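Local coordinates for putative sugar binding protein (Salmonella enterica subsp. enterica serovar Typhimurium, PDB 3KNZ) that probably binds sugar phosphates or related carbohydrate derivatives through its SIS (sugar isomerase) fold, although its exact reaction and substrate remain unestablished, at residues L28-L31 against T32-R35; T70-Q73 against R74-L78; Q181-D184 against G185-R189; L191-R194 against M195-T198; E322-A325 against V326-Y329. One frame throughout, in Å; residues are numbered along the deposited sequence.

Contact 4, the 191-198 turns of helix 185-215, is the one that all the others touch. L31 of contact 1 sets its CD2 3.7 Å from SE of M195, and L183 of contact 3 brings its CD1 to 3.6 Å from CD1 of L191. Contacts 2 and 3 meet where NH2 of R182 lies 2.7 Å from O of W75, a probable hydrogen bond. D323 of contact 5 ties two helices together: its OD1 is 2.9 Å from NH1 of R74 in contact 2, while its OD2 faces NH1 of R194 in contact 4. Contacts 1 and 2 stay apart, their centres about 20 Å from each other. No sugar site has been located against which to place them.

Contact 1. Residues L28-L31 against T32-R35; sequences LEML and TQTR
E29 and M30 turn their carbonyls forward to T32 and Q33, closing the last turn of helix 15-32 with bonds of i to i+3 span. T32 N donates to E29 O at 3.1 Å, arriving well above the carbonyl plane (58° out of it), while the next bond, Q33 N to M30 O, is stretched to 3.4 Å and weak. The T32 hydroxyl reinforces the first of these. With OG1 set between the backbone N and the carbonyl carbon (chi1 70°), it turns back onto E29 O at 3.0 Å, on the same face of the carbonyl as T32 N, so a single oxygen takes two donors from one residue. The Q33 side chain, extended beyond CG, lies back against the last helical turn, CG 3.3 Å from E29 O. Selenomethionine M30, bent at chi3, brings its CE to the edge of the R35 guanidinium, 4.0 Å from NH1.

One water joins three polar groups: it donates to M30 O and Q33 OE1 and accepts from R35 NH1, at the edge of the guanidinium and in its plane. R35, at the N-cap of helix 36-47, also bonds N168 and forms a salt bridge with D37. The carbonyls at the helix end are therefore met by a hydroxyl, a water and, through that water, an arginine; polar bonds hold the turn, while M30 and L31 pack it against neighbouring helices.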
loop_
_atom_site.group_PDB
_atom_site.type_symbol
_atom_site.label_atom_id
_atom_site.label_comp_id
_atom_site.label_asym_id
_atom_site.label_seq_id
_atom_site.Cartn_x
_atom_site.Cartn_y
_atom_site.Cartn_z
ATOM N N LEU A 28 -17.351 0.289 24.785
ATOM C CA LEU A 28 -18.743 0.041 25.151
ATOM C C LEU A 28 -19.513 1.358 25.212
ATOM O O LEU A 28 -20.634 1.452 24.713
ATOM C CB LEU A 28 -18.824 -0.699 26.492
ATOM C CG LEU A 28 -18.458 -2.190 26.483
ATOM C CD1 LEU A 28 -18.081 -2.679 27.873
ATOM C CD2 LEU A 28 -19.586 -3.038 25.884
ATOM N N GLU A 29 -18.904 2.372 25.817
ATOM C CA GLU A 29 -19.521 3.695 25.907
ATOM C C GLU A 29 -19.890 4.242 24.532
ATOM O O GLU A 29 -20.954 4.828 24.360
ATOM C CB GLU A 29 -18.581 4.675 26.612
ATOM C CG GLU A 29 -18.438 4.415 28.105
ATOM C CD GLU A 29 -17.244 5.124 28.723
ATOM O OE1 GLU A 29 -16.369 5.595 27.963
ATOM O OE2 GLU A 29 -17.168 5.183 29.971
HETATM N N MSE A 30 -19.016 4.044 23.550
HETATM C CA MSE A 30 -19.262 4.558 22.204
HETATM C C MSE A 30 -20.512 3.971 21.563
HETATM O O MSE A 30 -21.153 4.638 20.753
HETATM C CB MSE A 30 -18.050 4.324 21.300
HETATM C CG MSE A 30 -16.870 5.208 21.635
HETATM SE SE MSE A 30 -15.408 4.966 20.400
HETATM C CE MSE A 30 -16.278 5.478 18.737
ATOM N N LEU A 31 -20.852 2.734 21.925
ATOM C CA LEU A 31 -22.040 2.077 21.380
ATOM C C LEU A 31 -23.341 2.738 21.822
ATOM O O LEU A 31 -24.340 2.674 21.111
ATOM C CB LEU A 31 -22.100 0.612 21.813
ATOM C CG LEU A 31 -20.995 -0.313 21.325
ATOM C CD1 LEU A 31 -21.250 -1.725 21.842
ATOM C CD2 LEU A 31 -20.939 -0.280 19.810
ATOM N N THR A 32 -23.334 3.366 22.991
ATOM C CA THR A 32 -24.545 3.966 23.537
ATOM C C THR A 32 -24.640 5.477 23.294
ATOM O O THR A 32 -25.622 6.102 23.686
ATOM C CB THR A 32 -24.643 3.681 25.049
ATOM O OG1 THR A 32 -23.633 4.422 25.746
ATOM C CG2 THR A 32 -24.457 2.181 25.317
ATOM N N GLN A 33 -23.630 6.060 22.647
ATOM C CA GLN A 33 -23.631 7.498 22.356
ATOM C C GLN A 33 -24.484 7.816 21.132
ATOM O O GLN A 33 -24.444 7.089 20.137
ATOM C CB GLN A 33 -22.208 8.007 22.086
ATOM C CG GLN A 33 -21.245 7.960 23.271
ATOM C CD GLN A 33 -19.821 8.386 22.895
ATOM O OE1 GLN A 33 -19.536 8.713 21.742
ATOM N NE2 GLN A 33 -18.925 8.383 23.873
ATOM N N THR A 34 -25.262 8.894 21.208
ATOM C CA THR A 34 -26.032 9.353 20.055
ATOM C C THR A 34 -25.050 10.177 19.241
ATOM O O THR A 34 -24.445 11.129 19.742
ATOM C CB THR A 34 -27.220 10.235 20.440
ATOM O OG1 THR A 34 -26.736 11.391 21.130
ATOM C CG2 THR A 34 -28.207 9.465 21.321
ATOM N N ARG A 35 -24.881 9.808 17.984
ATOM C CA ARG A 35 -23.904 10.461 17.142
ATOM C C ARG A 35 -24.586 11.252 16.042
ATOM O O ARG A 35 -24.654 10.805 14.900
ATOM C CB ARG A 35 -22.987 9.389 16.555
ATOM C CG ARG A 35 -22.235 8.579 17.610
ATOM C CD ARG A 35 -21.192 9.430 18.312
ATOM N NE ARG A 35 -20.287 10.035 17.334
ATOM C CZ ARG A 35 -19.137 9.506 16.922
ATOM N NH1 ARG A 35 -18.699 8.351 17.411
ATOM N NH2 ARG A 35 -18.410 10.149 16.019
HETATM O O HOH W 1 -23.486 4.903 19.153
HETATM O O HOH W 2 -19.348 6.797 19.669
#

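Contact 2. Residues T70-Q73 against R74-L78; sequences TFMQ and RWCAL
The last two turns of helix 59-76 form this local contact, in which F71 meets W75 and T70 meets R74 one turn further on, beside the interface with the second subunit. W75 presents CD1 to one face of the F71 ring, 3.5 Å above the plane and over its centre. The planes are inclined at 57°, so the pair is neither a stack nor edge-to-face; seen from the indole, F71 CD1 lies in plane at its edge. F71 reaches this place with CG anti to the backbone N (chi1 -169°), which leans the outward-pointing ring toward W75, and W75 NE1 ends 3.5 Å from F71 CE1.

Regular backbone bonds run beneath the side chains, R74 N to T70 O at 3.1 Å among them. This helix is the crossover of a beta-alpha-beta unit, strand 52-56 to strand 80-83, in the SIS domain. Its end is marked by A77, which takes positive phi (64°) yet still gives its N to Q73 O at 2.8 Å; just beyond, L78 O receives a CA-H...O contact from Q73 CA at 3.5 Å.

R74 runs out past T70, its NH2 3.6 Å from T70 CG2, to salt bridges with D323 and with E91 of the second subunit. Q73 OE1 is hydrogen-bonded to T92 of that same subunit.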
loop_
_atom_site.group_PDB
_atom_site.type_symbol
_atom_site.label_atom_id
_atom_site.label_comp_id
_atom_site.label_asym_id
_atom_site.label_seq_id
_atom_site.Cartn_x
_atom_site.Cartn_y
_atom_site.Cartn_z
ATOM N N THR A 70 -14.000 -3.411 4.515
ATOM C CA THR A 70 -15.072 -4.356 4.183
ATOM C C THR A 70 -16.400 -4.017 4.847
ATOM O O THR A 70 -17.433 -3.996 4.197
ATOM C CB THR A 70 -14.700 -5.780 4.599
ATOM O OG1 THR A 70 -13.518 -6.176 3.901
ATOM C CG2 THR A 70 -15.833 -6.747 4.281
ATOM N N PHE A 71 -16.360 -3.762 6.149
ATOM C CA PHE A 71 -17.561 -3.457 6.907
ATOM C C PHE A 71 -18.225 -2.227 6.326
ATOM O O PHE A 71 -19.445 -2.174 6.204
ATOM C CB PHE A 71 -17.222 -3.232 8.386
ATOM C CG PHE A 71 -18.428 -3.166 9.279
ATOM C CD1 PHE A 71 -19.063 -4.329 9.684
ATOM C CD2 PHE A 71 -18.926 -1.953 9.710
ATOM C CE1 PHE A 71 -20.164 -4.289 10.495
ATOM C CE2 PHE A 71 -20.035 -1.902 10.524
ATOM C CZ PHE A 71 -20.657 -3.073 10.916
HETATM N N MSE A 72 -17.420 -1.243 5.944
HETATM C CA MSE A 72 -17.970 -0.025 5.373
HETATM C C MSE A 72 -18.581 -0.231 3.999
HETATM O O MSE A 72 -19.633 0.335 3.702
HETATM C CB MSE A 72 -16.921 1.067 5.286
HETATM C CG MSE A 72 -16.435 1.535 6.630
HETATM SE SE MSE A 72 -16.222 3.464 6.574
HETATM C CE MSE A 72 -18.052 3.925 6.127
ATOM N N GLN A 73 -17.917 -1.016 3.155
ATOM C CA GLN A 73 -18.441 -1.293 1.823
ATOM C C GLN A 73 -19.821 -1.885 1.920
ATOM O O GLN A 73 -20.749 -1.430 1.268
ATOM C CB GLN A 73 -17.596 -2.323 1.092
ATOM C CG GLN A 73 -16.281 -1.857 0.572
ATOM C CD GLN A 73 -15.556 -2.979 -0.133
ATOM O OE1 GLN A 73 -15.356 -2.932 -1.350
ATOM N NE2 GLN A 73 -15.207 -4.023 0.615
ATOM N N ARG A 74 -19.933 -2.917 2.740
ATOM C CA ARG A 74 -21.177 -3.649 2.894
ATOM C C ARG A 74 -22.332 -2.760 3.334
ATOM O O ARG A 74 -23.367 -2.704 2.670
ATOM C CB ARG A 74 -20.978 -4.781 3.905
ATOM C CG ARG A 74 -22.139 -5.757 4.019
ATOM C CD ARG A 74 -21.795 -6.842 5.012
ATOM N NE ARG A 74 -20.575 -7.526 4.610
ATOM C CZ ARG A 74 -19.765 -8.175 5.441
ATOM N NH1 ARG A 74 -20.021 -8.213 6.744
ATOM N NH2 ARG A 74 -18.673 -8.766 4.973
ATOM N N TRP A 75 -22.135 -2.042 4.433
ATOM C CA TRP A 75 -23.210 -1.243 5.012
ATOM C C TRP A 75 -23.438 0.124 4.382
ATOM O O TRP A 75 -24.514 0.696 4.534
ATOM C CB TRP A 75 -23.033 -1.157 6.523
ATOM C CG TRP A 75 -23.232 -2.500 7.153
ATOM C CD1 TRP A 75 -22.290 -3.275 7.760
ATOM C CD2 TRP A 75 -24.450 -3.260 7.178
ATOM N NE1 TRP A 75 -22.853 -4.455 8.189
ATOM C CE2 TRP A 75 -24.176 -4.467 7.844
ATOM C CE3 TRP A 75 -25.754 -3.021 6.721
ATOM C CZ2 TRP A 75 -25.150 -5.432 8.062
ATOM C CZ3 TRP A 75 -26.717 -3.982 6.935
ATOM C CH2 TRP A 75 -26.411 -5.171 7.598
ATOM N N CYS A 76 -22.443 0.647 3.678
ATOM C CA CYS A 76 -22.620 1.899 2.945
ATOM C C CYS A 76 -23.171 1.578 1.562
ATOM O O CYS A 76 -23.799 2.415 0.928
ATOM C CB CYS A 76 -21.306 2.660 2.817
ATOM S SG CYS A 76 -20.661 3.274 4.386
ATOM N N ALA A 77 -22.933 0.349 1.107
ATOM C CA ALA A 77 -23.400 -0.105 -0.201
ATOM C C ALA A 77 -22.725 0.697 -1.305
ATOM O O ALA A 77 -23.288 0.912 -2.364
ATOM C CB ALA A 77 -24.910 0.014 -0.293
ATOM N N LEU A 78 -21.504 1.136 -1.035
ATOM C CA LEU A 78 -20.714 1.920 -1.979
ATOM C C LEU A 78 -19.289 1.403 -1.988
ATOM O O LEU A 78 -18.851 0.745 -1.039
ATOM C CB LEU A 78 -20.679 3.396 -1.569
ATOM C CG LEU A 78 -21.958 4.219 -1.695
ATOM C CD1 LEU A 78 -21.764 5.597 -1.081
ATOM C CD2 LEU A 78 -22.365 4.322 -3.155
#

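Contact 3. Residues Q181-D184 against G185-R189; sequences QRLD and GEQRR
The carboxylate of D184 and the amide of Q187 are turned 51° against each other, their side chains crossing at about a right angle, and each uses an oxygen on the other's backbone. Q187 OE1 takes D184 N at 2.9 Å, the donor in the carbonyl plane and on a lone pair. D184 OD1 takes Q187 N at 3.0 Å, in a bond close to straight (170°). The third flat group, the R188 guanidinium, has L183 CD2 at its edge, near its plane.

Together these reciprocal bonds make a capping box at the start of helix 185-215, with D184 as N-cap. Its CG stands between the backbone N and the carbonyl carbon (chi1 64°), which turns OD1 toward the first helical turn. Regular helix bonding takes over with R188 N to D184 O at 2.9 Å. L183 packs beneath, CD1 3.4 Å from Q187 CB and CD2 3.9 Å from R188 CD.

Just upstream, Q181 is the C-prime residue of the Schellman motif ending helix 161-179, and R182 bonds W75 O. One helix thus stops and the next starts within a few residues, and the D184 charge probably interacts favourably with the new helix dipole.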
loop_
_atom_site.group_PDB
_atom_site.type_symbol
_atom_site.label_atom_id
_atom_site.label_comp_id
_atom_site.label_asym_id
_atom_site.label_seq_id
_atom_site.Cartn_x
_atom_site.Cartn_y
_atom_site.Cartn_z
ATOM N N GLN A 181 -32.352 3.324 4.849
ATOM C CA GLN A 181 -33.308 2.280 5.217
ATOM C C GLN A 181 -32.893 0.858 4.820
ATOM O O GLN A 181 -33.722 0.072 4.353
ATOM C CB GLN A 181 -34.701 2.612 4.670
ATOM C CG GLN A 181 -35.274 3.921 5.216
ATOM C CD GLN A 181 -36.755 4.082 4.925
ATOM O OE1 GLN A 181 -37.402 3.169 4.405
ATOM N NE2 GLN A 181 -37.306 5.241 5.274
ATOM N N ARG A 182 -31.615 0.542 5.015
ATOM C CA ARG A 182 -31.092 -0.798 4.727
ATOM C C ARG A 182 -30.629 -1.504 6.001
ATOM O O ARG A 182 -30.022 -2.570 5.945
ATOM C CB ARG A 182 -29.943 -0.738 3.716
ATOM C CG ARG A 182 -30.381 -0.384 2.295
ATOM C CD ARG A 182 -29.207 -0.335 1.319
ATOM N NE ARG A 182 -28.235 0.694 1.690
ATOM C CZ ARG A 182 -27.138 0.485 2.414
ATOM N NH1 ARG A 182 -26.834 -0.732 2.854
ATOM N NH2 ARG A 182 -26.337 1.504 2.695
ATOM N N LEU A 183 -30.921 -0.900 7.149
ATOM C CA LEU A 183 -30.573 -1.471 8.449
ATOM C C LEU A 183 -31.759 -1.281 9.394
ATOM O O LEU A 183 -31.935 -0.200 9.961
ATOM C CB LEU A 183 -29.339 -0.778 9.033
ATOM C CG LEU A 183 -28.859 -1.252 10.410
ATOM C CD1 LEU A 183 -28.234 -2.636 10.320
ATOM C CD2 LEU A 183 -27.867 -0.264 10.997
ATOM N N ASP A 184 -32.580 -2.313 9.562
ATOM C CA ASP A 184 -33.727 -2.185 10.454
ATOM C C ASP A 184 -33.316 -2.361 11.925
ATOM O O ASP A 184 -32.143 -2.609 12.234
ATOM C CB ASP A 184 -34.877 -3.126 10.042
ATOM C CG ASP A 184 -34.516 -4.599 10.145
ATOM O OD1 ASP A 184 -33.627 -4.955 10.953
ATOM O OD2 ASP A 184 -35.154 -5.407 9.428
ATOM N N GLY A 185 -34.289 -2.204 12.819
ATOM C CA GLY A 185 -34.063 -2.308 14.253
ATOM C C GLY A 185 -33.404 -3.598 14.684
ATOM O O GLY A 185 -32.476 -3.579 15.482
ATOM N N GLU A 186 -33.881 -4.723 14.166
ATOM C CA GLU A 186 -33.311 -6.015 14.543
ATOM C C GLU A 186 -31.849 -6.162 14.141
ATOM O O GLU A 186 -31.044 -6.671 14.913
ATOM C CB GLU A 186 -34.099 -7.164 13.939
ATOM C CG GLU A 186 -35.464 -7.314 14.498
ATOM C CD GLU A 186 -36.015 -8.689 14.249
ATOM O OE1 GLU A 186 -37.254 -8.817 14.170
ATOM O OE2 GLU A 186 -35.205 -9.640 14.126
ATOM N N GLN A 187 -31.536 -5.746 12.919
ATOM C CA GLN A 187 -30.174 -5.793 12.406
ATOM C C GLN A 187 -29.290 -4.872 13.237
ATOM O O GLN A 187 -28.193 -5.242 13.651
ATOM C CB GLN A 187 -30.154 -5.358 10.943
ATOM C CG GLN A 187 -30.882 -6.305 10.016
ATOM C CD GLN A 187 -30.933 -5.795 8.594
ATOM O OE1 GLN A 187 -31.318 -4.650 8.340
ATOM N NE2 GLN A 187 -30.562 -6.651 7.652
ATOM N N ARG A 188 -29.783 -3.665 13.471
ATOM C CA ARG A 188 -29.085 -2.700 14.296
ATOM C C ARG A 188 -28.783 -3.336 15.656
ATOM O O ARG A 188 -27.629 -3.427 16.076
ATOM C CB ARG A 188 -29.970 -1.457 14.466
ATOM C CG ARG A 188 -29.447 -0.372 15.404
ATOM C CD ARG A 188 -28.508 0.591 14.738
ATOM N NE ARG A 188 -27.981 1.552 15.705
ATOM C CZ ARG A 188 -27.104 2.511 15.413
ATOM N NH1 ARG A 188 -26.657 2.661 14.171
ATOM N NH2 ARG A 188 -26.672 3.327 16.365
ATOM N N ARG A 189 -29.829 -3.802 16.329
ATOM C CA ARG A 189 -29.685 -4.375 17.660
ATOM C C ARG A 189 -28.735 -5.562 17.664
ATOM O O ARG A 189 -27.976 -5.749 18.612
ATOM C CB ARG A 189 -31.049 -4.790 18.223
ATOM C CG ARG A 189 -31.013 -5.155 19.707
ATOM C CD ARG A 189 -32.392 -5.518 20.259
ATOM N NE ARG A 189 -32.971 -6.673 19.570
ATOM C CZ ARG A 189 -34.094 -7.296 19.926
ATOM N NH1 ARG A 189 -34.791 -6.910 20.992
ATOM N NH2 ARG A 189 -34.509 -8.327 19.209
#

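Contact 4. Residues L191-R194 against M195-T198; sequences LLLR and MEKT
M195 and L191 meet on the packed side of two turns in helix 185-215. Selenomethionine M195 runs fully extended beyond CG, back along the helix past the L191 carbonyl: its CG is 3.3 Å from L191 O and its SE lies 4.1 Å from L192 CD2, the two side chains crossing at a slant. Because CG is anti to the carbonyl carbon (chi1 -71°), the chain lies close over the preceding turn, where L31 of helix 15-32, F71 of helix 59-76 and F324 also press on it. The backbone beneath is regular alpha helix, from M195 N to L191 O at 3.0 Å through to T198 N to R194 O, also 3.0 Å.

The other side is much looser. L193 and K197 point outward, K197 with its aliphatic chain straight to NZ, and they share little beyond the bond from K197 N to L193 O at 2.7 Å.

R194 sits between the two regimes: its guanidinium leaves this helix for salt bridges with D321 and D323. Its carbonyl, already bonded to T198 N, is also close to a water that bonds T198 OG1 at 2.7 Å, although the link from that water to R194 O is implausibly short. M195, L191 and T198 are buried while L193 and K197 are exposed, and the arginine charge is probably balanced by D321 and D323.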
loop_
_atom_site.group_PDB
_atom_site.type_symbol
_atom_site.label_atom_id
_atom_site.label_comp_id
_atom_site.label_asym_id
_atom_site.label_seq_id
_atom_site.Cartn_x
_atom_site.Cartn_y
_atom_site.Cartn_z
ATOM N N LEU A 191 -26.178 -6.168 15.486
ATOM C CA LEU A 191 -24.802 -5.716 15.291
ATOM C C LEU A 191 -24.234 -5.144 16.595
ATOM O O LEU A 191 -23.066 -5.359 16.913
ATOM C CB LEU A 191 -24.726 -4.697 14.139
ATOM C CG LEU A 191 -24.841 -5.308 12.732
ATOM C CD1 LEU A 191 -25.298 -4.314 11.677
ATOM C CD2 LEU A 191 -23.507 -5.954 12.341
ATOM N N LEU A 192 -25.068 -4.442 17.361
ATOM C CA LEU A 192 -24.615 -3.870 18.628
ATOM C C LEU A 192 -24.348 -4.985 19.642
ATOM O O LEU A 192 -23.348 -4.928 20.363
ATOM C CB LEU A 192 -25.597 -2.812 19.160
ATOM C CG LEU A 192 -25.715 -1.532 18.307
ATOM C CD1 LEU A 192 -26.699 -0.547 18.932
ATOM C CD2 LEU A 192 -24.362 -0.848 18.086
ATOM N N LEU A 193 -25.228 -5.990 19.703
ATOM C CA LEU A 193 -24.989 -7.165 20.556
ATOM C C LEU A 193 -23.603 -7.733 20.280
ATOM O O LEU A 193 -22.791 -7.918 21.192
ATOM C CB LEU A 193 -26.000 -8.277 20.277
ATOM C CG LEU A 193 -27.147 -8.521 21.242
ATOM C CD1 LEU A 193 -28.234 -9.419 20.634
ATOM C CD2 LEU A 193 -26.569 -9.150 22.488
ATOM N N ARG A 194 -23.350 -8.020 19.009
ATOM C CA ARG A 194 -22.086 -8.597 18.598
ATOM C C ARG A 194 -20.898 -7.741 19.021
ATOM O O ARG A 194 -19.939 -8.255 19.594
ATOM C CB ARG A 194 -22.078 -8.855 17.089
ATOM C CG ARG A 194 -23.011 -9.992 16.668
ATOM C CD ARG A 194 -22.571 -10.573 15.343
ATOM N NE ARG A 194 -23.061 -9.848 14.181
ATOM C CZ ARG A 194 -22.397 -9.720 13.036
ATOM N NH1 ARG A 194 -21.151 -10.171 12.904
ATOM N NH2 ARG A 194 -22.962 -9.064 12.037
HETATM N N MSE A 195 -20.972 -6.440 18.754
HETATM C CA MSE A 195 -19.892 -5.531 19.134
HETATM C C MSE A 195 -19.695 -5.579 20.634
HETATM O O MSE A 195 -18.571 -5.698 21.118
HETATM C CB MSE A 195 -20.191 -4.096 18.688
HETATM C CG MSE A 195 -20.100 -3.884 17.179
HETATM SE SE MSE A 195 -20.730 -2.132 16.662
HETATM C CE MSE A 195 -20.574 -2.281 14.744
ATOM N N GLU A 196 -20.808 -5.498 21.357
ATOM C CA GLU A 196 -20.815 -5.534 22.811
ATOM C C GLU A 196 -20.259 -6.862 23.343
ATOM O O GLU A 196 -19.552 -6.883 24.345
ATOM C CB GLU A 196 -22.241 -5.309 23.313
ATOM C CG GLU A 196 -22.387 -5.302 24.820
ATOM C CD GLU A 196 -23.839 -5.290 25.277
ATOM O OE1 GLU A 196 -24.730 -5.777 24.542
ATOM O OE2 GLU A 196 -24.091 -4.804 26.396
ATOM N N LYS A 197 -20.576 -7.972 22.690
ATOM C CA LYS A 197 -20.059 -9.251 23.147
ATOM C C LYS A 197 -18.536 -9.281 22.985
ATOM O O LYS A 197 -17.821 -9.700 23.898
ATOM C CB LYS A 197 -20.704 -10.415 22.400
ATOM C CG LYS A 197 -20.290 -11.792 22.925
ATOM C CD LYS A 197 -20.937 -12.915 22.130
ATOM C CE LYS A 197 -20.444 -14.283 22.570
ATOM N NZ LYS A 197 -20.994 -15.375 21.714
ATOM N N THR A 198 -18.042 -8.830 21.831
ATOM C CA THR A 198 -16.603 -8.777 21.595
ATOM C C THR A 198 -15.934 -7.863 22.627
ATOM O O THR A 198 -14.926 -8.236 23.234
ATOM C CB THR A 198 -16.256 -8.314 20.148
ATOM O OG1 THR A 198 -16.702 -9.294 19.203
ATOM C CG2 THR A 198 -14.750 -8.135 19.973
HETATM O O HOH W 3 -19.125 -10.471 19.003
#

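Contact 5. Residues E322-A325 against V326-Y329; sequences EDFA and VFEY
F324 O and A325 O accept the N-H groups of F327, E328 and Y329 in the weakly bonded first turn of helix 326-339: F327 N reaches F324 O at 3.0 Å from above the carbonyl plane, while A325 O takes both Y329 N, nearly end-on at 3.1 Å, and E328 N at 2.9 Å. One oxygen serves an i+4 and an i+3 donor, so this first turn mixes the two spacings.

F324 and F327 lie side by side and point the same way. F324 CB meets the F327 ring in plane at its edge, 4.0 Å from CD2, and F324 O sits at the same edge, near the ring plane. D323 CB lies 3.8 Å above the middle of the F324 ring. On the other flank the A325 methyl touches the edge of the Y329 ring, CB to CE2 at 3.9 Å.

Polar ends are held from outside: E328 accepts from the backbone N of V319 and N320, and Y329 OH bonds N320. Y329 stacks on F318 and F327 meets F199 edge-to-face. The turn lies buried where helices 59-76, 161-179 and 185-215 come together, with F324 touching the last two and V326 reaching T67 on the first.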
loop_
_atom_site.group_PDB
_atom_site.type_symbol
_atom_site.label_atom_id
_atom_site.label_comp_id
_atom_site.label_asym_id
_atom_site.label_seq_id
_atom_site.Cartn_x
_atom_site.Cartn_y
_atom_site.Cartn_z
ATOM N N GLU A 322 -16.849 -12.609 12.558
ATOM C CA GLU A 322 -16.255 -12.333 11.245
ATOM C C GLU A 322 -16.060 -10.841 10.973
ATOM O O GLU A 322 -15.235 -10.468 10.148
ATOM C CB GLU A 322 -17.028 -12.972 10.076
ATOM C CG GLU A 322 -18.411 -12.440 9.819
ATOM C CD GLU A 322 -19.438 -13.005 10.769
ATOM O OE1 GLU A 322 -19.057 -13.820 11.635
ATOM O OE2 GLU A 322 -20.627 -12.640 10.644
ATOM N N ASP A 323 -16.803 -9.982 11.656
ATOM C CA ASP A 323 -16.657 -8.554 11.439
ATOM C C ASP A 323 -15.877 -7.888 12.569
ATOM O O ASP A 323 -15.046 -7.013 12.323
ATOM C CB ASP A 323 -18.035 -7.890 11.316
ATOM C CG ASP A 323 -18.807 -8.342 10.078
ATOM O OD1 ASP A 323 -18.219 -8.358 8.974
ATOM O OD2 ASP A 323 -20.013 -8.654 10.207
ATOM N N PHE A 324 -16.103 -8.333 13.801
ATOM C CA PHE A 324 -15.531 -7.640 14.949
ATOM C C PHE A 324 -14.316 -8.282 15.601
ATOM O O PHE A 324 -13.758 -7.721 16.543
ATOM C CB PHE A 324 -16.638 -7.380 15.970
ATOM C CG PHE A 324 -17.900 -6.848 15.342
ATOM C CD1 PHE A 324 -17.864 -5.697 14.564
ATOM C CD2 PHE A 324 -19.110 -7.497 15.511
ATOM C CE1 PHE A 324 -19.020 -5.201 13.962
ATOM C CE2 PHE A 324 -20.263 -7.008 14.914
ATOM C CZ PHE A 324 -20.217 -5.853 14.142
ATOM N N ALA A 325 -13.877 -9.427 15.086
ATOM C CA ALA A 325 -12.680 -10.072 15.621
ATOM C C ALA A 325 -11.458 -9.153 15.471
ATOM O O ALA A 325 -10.427 -9.360 16.107
ATOM C CB ALA A 325 -12.437 -11.398 14.927
ATOM N N VAL A 326 -11.569 -8.136 14.628
ATOM C CA VAL A 326 -10.463 -7.206 14.438
ATOM C C VAL A 326 -10.088 -6.510 15.759
ATOM O O VAL A 326 -8.928 -6.156 15.974
ATOM C CB VAL A 326 -10.768 -6.168 13.328
ATOM C CG1 VAL A 326 -10.987 -6.881 11.995
ATOM C CG2 VAL A 326 -11.970 -5.317 13.697
ATOM N N PHE A 327 -11.061 -6.338 16.650
ATOM C CA PHE A 327 -10.799 -5.713 17.946
ATOM C C PHE A 327 -10.050 -6.662 18.903
ATOM O O PHE A 327 -9.470 -6.222 19.897
ATOM C CB PHE A 327 -12.114 -5.264 18.599
ATOM C CG PHE A 327 -12.901 -4.249 17.793
ATOM C CD1 PHE A 327 -12.508 -2.918 17.745
ATOM C CD2 PHE A 327 -14.060 -4.614 17.133
ATOM C CE1 PHE A 327 -13.237 -1.983 17.027
ATOM C CE2 PHE A 327 -14.794 -3.681 16.417
ATOM C CZ PHE A 327 -14.377 -2.367 16.359
ATOM N N GLU A 328 -10.074 -7.960 18.602
ATOM C CA GLU A 328 -9.428 -8.974 19.443
ATOM C C GLU A 328 -8.000 -9.297 19.042
ATOM O O GLU A 328 -7.100 -9.288 19.880
ATOM C CB GLU A 328 -10.208 -10.299 19.406
ATOM C CG GLU A 328 -11.553 -10.313 20.114
ATOM C CD GLU A 328 -12.200 -11.692 20.085
ATOM O OE1 GLU A 328 -12.351 -12.308 21.160
ATOM O OE2 GLU A 328 -12.523 -12.181 18.987
ATOM N N TYR A 329 -7.798 -9.618 17.765
ATOM C CA TYR A 329 -6.476 -10.045 17.290
ATOM C C TYR A 329 -5.338 -9.003 17.351
ATOM O O TYR A 329 -4.171 -9.372 17.267
ATOM C CB TYR A 329 -6.591 -10.671 15.892
ATOM C CG TYR A 329 -7.246 -12.035 15.925
ATOM C CD1 TYR A 329 -6.499 -13.173 16.202
ATOM C CD2 TYR A 329 -8.608 -12.189 15.701
ATOM C CE1 TYR A 329 -7.087 -14.429 16.248
ATOM C CE2 TYR A 329 -9.205 -13.445 15.741
ATOM C CZ TYR A 329 -8.435 -14.560 16.019
ATOM O OH TYR A 329 -8.999 -15.815 16.073
#